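Local atomic coordinates of beta-lactamase-related domain-containing protein (PDB entry 5TGF), a protein that is of unknown specific function but probably acts as a serine hydrolase of the beta-lactamase-related type and can bind calcium. Residues G60-A65 against Q235-D240; A66-V71 against L77-P82. One frame throughout, in Å; residues are numbered along the deposited sequence.

Interaction 1 of 2, residues G60-A65 against Q235-D240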
# COMPACT_ATOMS: atom_id res chain seq x y z
N GLY A 60 0.63 2.06 -3.69
CA GLY A 60 0.04 0.97 -4.46
C GLY A 60 0.02 -0.41 -3.82
O GLY A 60 -0.72 -1.27 -4.30
N LYS A 61 0.77 -0.64 -2.73
CA LYS A 61 0.77 -1.96 -2.09
C LYS A 61 -0.64 -2.31 -1.60
O LYS A 61 -1.06 -3.46 -1.72
CB LYS A 61 1.78 -2.05 -0.94
CG LYS A 61 3.23 -2.19 -1.39
CD LYS A 61 4.18 -2.38 -0.21
CE LYS A 61 5.62 -2.65 -0.65
NZ LYS A 61 6.33 -1.49 -1.24
N TRP A 62 -1.34 -1.32 -1.08
CA TRP A 62 -2.71 -1.51 -0.58
C TRP A 62 -3.62 -1.94 -1.71
O TRP A 62 -4.40 -2.86 -1.58
CB TRP A 62 -3.21 -0.21 0.05
CG TRP A 62 -4.36 -0.37 1.04
CD1 TRP A 62 -5.17 -1.48 1.26
CD2 TRP A 62 -4.78 0.63 1.97
NE1 TRP A 62 -6.05 -1.22 2.29
CE2 TRP A 62 -5.85 0.07 2.72
CE3 TRP A 62 -4.36 1.93 2.23
CZ2 TRP A 62 -6.50 0.79 3.73
CZ3 TRP A 62 -4.97 2.62 3.25
CH2 TRP A 62 -6.03 2.04 4.00
N VAL A 63 -3.55 -1.22 -2.82
CA VAL A 63 -4.34 -1.53 -4.03
C VAL A 63 -3.95 -2.89 -4.61
O VAL A 63 -4.81 -3.67 -4.99
CB VAL A 63 -4.20 -0.43 -5.09
CG1 VAL A 63 -5.05 -0.77 -6.33
CG2 VAL A 63 -4.59 0.93 -4.51
N ALA A 64 -2.67 -3.21 -4.63
CA ALA A 64 -2.25 -4.51 -5.18
C ALA A 64 -2.72 -5.69 -4.34
O ALA A 64 -3.18 -6.72 -4.87
CB ALA A 64 -0.74 -4.53 -5.35
N ALA A 65 -2.67 -5.54 -3.02
CA ALA A 65 -3.24 -6.54 -2.12
C ALA A 65 -4.76 -6.72 -2.37
O ALA A 65 -5.27 -7.85 -2.32
CB ALA A 65 -2.99 -6.15 -0.67
N GLN A 235 -11.26 -7.78 6.12
CA GLN A 235 -10.84 -8.01 7.50
C GLN A 235 -9.47 -8.70 7.58
O GLN A 235 -8.60 -8.29 8.37
CB GLN A 235 -11.89 -8.79 8.28
CG GLN A 235 -13.13 -7.97 8.60
CD GLN A 235 -12.79 -6.68 9.36
OE1 GLN A 235 -12.90 -5.58 8.82
NE2 GLN A 235 -12.33 -6.83 10.61
N THR A 236 -9.26 -9.69 6.73
CA THR A 236 -7.98 -10.42 6.68
C THR A 236 -6.84 -9.48 6.22
O THR A 236 -5.75 -9.55 6.77
CB THR A 236 -8.07 -11.64 5.75
OG1 THR A 236 -8.99 -12.60 6.34
CG2 THR A 236 -6.70 -12.32 5.57
N MSE A 237 -7.12 -8.58 5.27
CA MSE A 237 -6.12 -7.62 4.83
C MSE A 237 -5.67 -6.71 5.97
O MSE A 237 -4.55 -6.18 5.94
CB MSE A 237 -6.67 -6.78 3.67
CG MSE A 237 -6.82 -7.52 2.32
SE MSE A 237 -7.91 -6.39 1.11
CE MSE A 237 -6.59 -4.92 0.82
N GLN A 238 -6.58 -6.43 6.88
CA GLN A 238 -6.35 -5.53 8.03
C GLN A 238 -5.90 -6.22 9.31
O GLN A 238 -5.60 -5.53 10.30
CB GLN A 238 -7.63 -4.70 8.28
CG GLN A 238 -7.99 -3.83 7.10
CD GLN A 238 -9.25 -3.00 7.29
OE1 GLN A 238 -9.84 -2.98 8.38
NE2 GLN A 238 -9.62 -2.24 6.27
N ALA A 239 -5.85 -7.55 9.31
CA ALA A 239 -5.45 -8.32 10.49
C ALA A 239 -3.93 -8.33 10.65
O ALA A 239 -3.20 -8.07 9.72
CB ALA A 239 -5.95 -9.77 10.39
N ASP A 240 -3.50 -8.76 11.82
CA ASP A 240 -2.10 -9.01 12.10
C ASP A 240 -1.57 -10.11 11.18
O ASP A 240 -1.93 -11.26 11.35
CB ASP A 240 -1.96 -9.46 13.57
CG ASP A 240 -0.52 -9.75 13.97
OD1 ASP A 240 0.43 -9.48 13.20
OD2 ASP A 240 -0.32 -10.18 15.10
O HOH W 1 -7.87 -3.18 3.76

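Interaction 2 of 2, residues A66-V71 against L77-P82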
# COMPACT_ATOMS: atom_id res chain seq x y z
N ALA A 66 -5.45 -5.63 -2.65
CA ALA A 66 -6.89 -5.70 -3.00
C ALA A 66 -7.16 -6.45 -4.33
O ALA A 66 -8.14 -7.20 -4.41
CB ALA A 66 -7.50 -4.32 -3.04
N VAL A 67 -6.28 -6.31 -5.33
CA VAL A 67 -6.44 -7.06 -6.57
C VAL A 67 -6.32 -8.57 -6.28
O VAL A 67 -7.15 -9.38 -6.71
CB VAL A 67 -5.41 -6.63 -7.63
CG1 VAL A 67 -5.51 -7.49 -8.88
CG2 VAL A 67 -5.59 -5.17 -8.01
N ILE A 68 -5.30 -8.93 -5.51
CA ILE A 68 -5.08 -10.31 -5.12
C ILE A 68 -6.25 -10.84 -4.25
O ILE A 68 -6.72 -11.96 -4.46
CB ILE A 68 -3.72 -10.51 -4.41
CG1 ILE A 68 -2.58 -10.11 -5.35
CG2 ILE A 68 -3.57 -11.94 -3.87
CD1 ILE A 68 -1.23 -10.05 -4.66
N GLY A 69 -6.74 -10.02 -3.32
CA GLY A 69 -7.93 -10.38 -2.57
C GLY A 69 -9.16 -10.65 -3.47
O GLY A 69 -9.97 -11.54 -3.17
N ALA A 70 -9.33 -9.91 -4.54
CA ALA A 70 -10.45 -10.15 -5.46
C ALA A 70 -10.30 -11.50 -6.22
O ALA A 70 -11.29 -12.19 -6.52
CB ALA A 70 -10.62 -8.99 -6.42
N VAL A 71 -9.06 -11.90 -6.45
CA VAL A 71 -8.77 -13.20 -7.03
C VAL A 71 -9.02 -14.31 -6.02
O VAL A 71 -9.63 -15.34 -6.35
CB VAL A 71 -7.32 -13.24 -7.58
CG1 VAL A 71 -6.94 -14.63 -8.05
CG2 VAL A 71 -7.17 -12.22 -8.70
N LEU A 77 -7.47 -19.95 -5.06
CA LEU A 77 -6.33 -19.25 -4.41
C LEU A 77 -6.71 -18.82 -3.01
O LEU A 77 -7.83 -18.32 -2.79
CB LEU A 77 -5.92 -18.02 -5.24
CG LEU A 77 -4.67 -17.31 -4.72
CD1 LEU A 77 -3.42 -18.19 -4.87
CD2 LEU A 77 -4.50 -16.01 -5.48
N SER A 78 -5.83 -19.08 -2.05
CA SER A 78 -6.11 -18.79 -0.66
C SER A 78 -4.88 -18.17 0.02
O SER A 78 -3.76 -18.44 -0.37
CB SER A 78 -6.54 -20.06 0.07
OG SER A 78 -6.16 -20.04 1.45
N TRP A 79 -5.11 -17.40 1.07
CA TRP A 79 -4.04 -16.71 1.78
C TRP A 79 -3.01 -17.67 2.36
O TRP A 79 -1.84 -17.30 2.55
CB TRP A 79 -4.62 -15.87 2.91
CG TRP A 79 -5.59 -14.82 2.43
CD1 TRP A 79 -6.92 -14.76 2.71
CD2 TRP A 79 -5.32 -13.75 1.49
NE1 TRP A 79 -7.48 -13.66 2.08
CE2 TRP A 79 -6.52 -13.05 1.30
CE3 TRP A 79 -4.20 -13.35 0.78
CZ2 TRP A 79 -6.62 -11.92 0.49
CZ3 TRP A 79 -4.27 -12.21 -0.04
CH2 TRP A 79 -5.49 -11.50 -0.17
N ASP A 80 -3.44 -18.89 2.67
CA ASP A 80 -2.54 -19.88 3.24
C ASP A 80 -1.93 -20.84 2.21
O ASP A 80 -1.18 -21.74 2.58
CB ASP A 80 -3.27 -20.64 4.33
CG ASP A 80 -3.75 -19.70 5.46
OD1 ASP A 80 -2.95 -18.87 5.93
OD2 ASP A 80 -4.93 -19.76 5.84
N ASP A 81 -2.12 -20.57 0.92
CA ASP A 81 -1.49 -21.38 -0.12
C ASP A 81 0.03 -21.14 -0.22
O ASP A 81 0.50 -20.00 -0.17
CB ASP A 81 -2.11 -21.10 -1.47
CG ASP A 81 -3.51 -21.70 -1.64
OD1 ASP A 81 -4.00 -22.37 -0.73
OD2 ASP A 81 -4.13 -21.45 -2.69
N PRO A 82 0.79 -22.21 -0.42
CA PRO A 82 2.22 -22.04 -0.72
C PRO A 82 2.47 -21.70 -2.16
O PRO A 82 1.69 -22.08 -3.05
CB PRO A 82 2.84 -23.41 -0.40
CG PRO A 82 1.71 -24.37 -0.27
CD PRO A 82 0.39 -23.63 -0.40

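Interaction 1 of 2, residues G60-A65 against Q235-D240
Met-237, a selenomethionine, lays its terminal methyl against Trp-62 and Ala-65, two residues one turn apart on helix 60-74. In the beta-lactamase fold to which the sequence belongs, this helix runs through the interior of the protein, and helix 231-238 packs against it. An SxxK-like pattern, Ser-58 just before the helix and Lys-61 near its start, is consistent with a catalytic centre of that family.

The evidence for the fit lies in how the side chains are turned. The Met-237 side chain and the indole cross at about a right angle, and CE arrives at the edge of the ring, in its plane, 3.7 Å from Trp-62 CD1. It touches neither face, so this is an edge contact with the pyrrole corner of the indole. With CG anti to the backbone N (chi1 -158°), Trp-62 swings that corner toward helix 231-238, although its CB does not start in that direction. Met-237 instead starts toward the other helix at CB. Its chain bends at the last torsion (chi3 69°), which brings CE to a place 4.1 Å from Ala-65 CB and 3.8 Å from Trp-62 O.

Elsewhere around the indole, Phe-213 makes an edge-to-face stack with it, while Ile-284 of strand 281-285 also packs on it. Lys-61 is turned another way, its NZ hydrogen-bonded to Ser-58 OG and Tyr-147 OH.

The polar corner of Trp-62 is satisfied through a water that accepts from both segments: its oxygen lies in the indole plane 3.1 Å from Trp-62 NE1 and 3.2 Å from Gln-238 NE2, whose OE1 is in turn bonded to Lys-298 NZ.

Interaction 2 of 2, residues A66-V71 against L77-P82
Gly-69 offers the shallow place on helix 60-74 into which the six-membered ring of Trp-79 is set: Trp-79 CH2 stands 3.6 Å from Gly-69 CA and 3.7 Å from Gly-69 N. The ring thus comes up to the bare backbone of the glycine. A torsion near -60° about CA and CB carries the indole in toward the helix from a backbone whose CB does not aim there.

Ile-68 forms the next rise. Its CG2, the branch anti to the backbone N, abuts the same ring, 3.9 Å from Trp-79 CZ3, while the ethyl branch takes a different direction. Three residues after Ile-68 on the helix, Val-71 receives a second projection from the loop: Leu-77, whose CB points toward the helix, puts CD2 3.8 Å from Val-71 CG1. The same methyl brushes Ile-68 CG2 at 4.5 Å. Leu-100 of helix 100-103 touches Ile-68, Leu-77 and Trp-79 alike.

The loop is shaped by its own bonds. Asp-81 OD2 takes the Ser-78 N-H from 73° above the carboxylate plane; it also forms a salt bridge with Lys-85 NZ and a hydrogen bond with Trp-86 NE1.

Within this beta-lactamase-type fold, the loop after helix 60-74 folds back along the helix. It contains Leu-77, itself a calcium ligand with Val-72 and Thr-75 where the ion has been seen in this protein, though none is bound to this chain, and a type I turn from Ser-78 to Asp-81 in which Ser-78 OG accepts from Asp-80 N at 3.2 Å as an ST turn.

Interactions 1 and 2 use successive parts of helix 60-74, and their centres lie 11 Å apart. They also touch directly: Met-237 CE, the methyl of interaction 1, is 3.7 Å from Ala-66 N, and Thr-236 CG2 is 3.8 Å from Trp-79 CD1, so helix 231-238 reaches both helix 60-74 and the returning loop. Along the chain, interaction 2 is nested within the span closed by interaction 1. The two look to different sites. Segment 60-65 also holds Lys-61 of a possible SxxK site, though it takes no part in the contact, whereas 77-82 includes Leu-77 of the calcium site seen in this protein, empty of calcium in this chain; the side chains of Met-237 and Val-72 are about 9 Å apart.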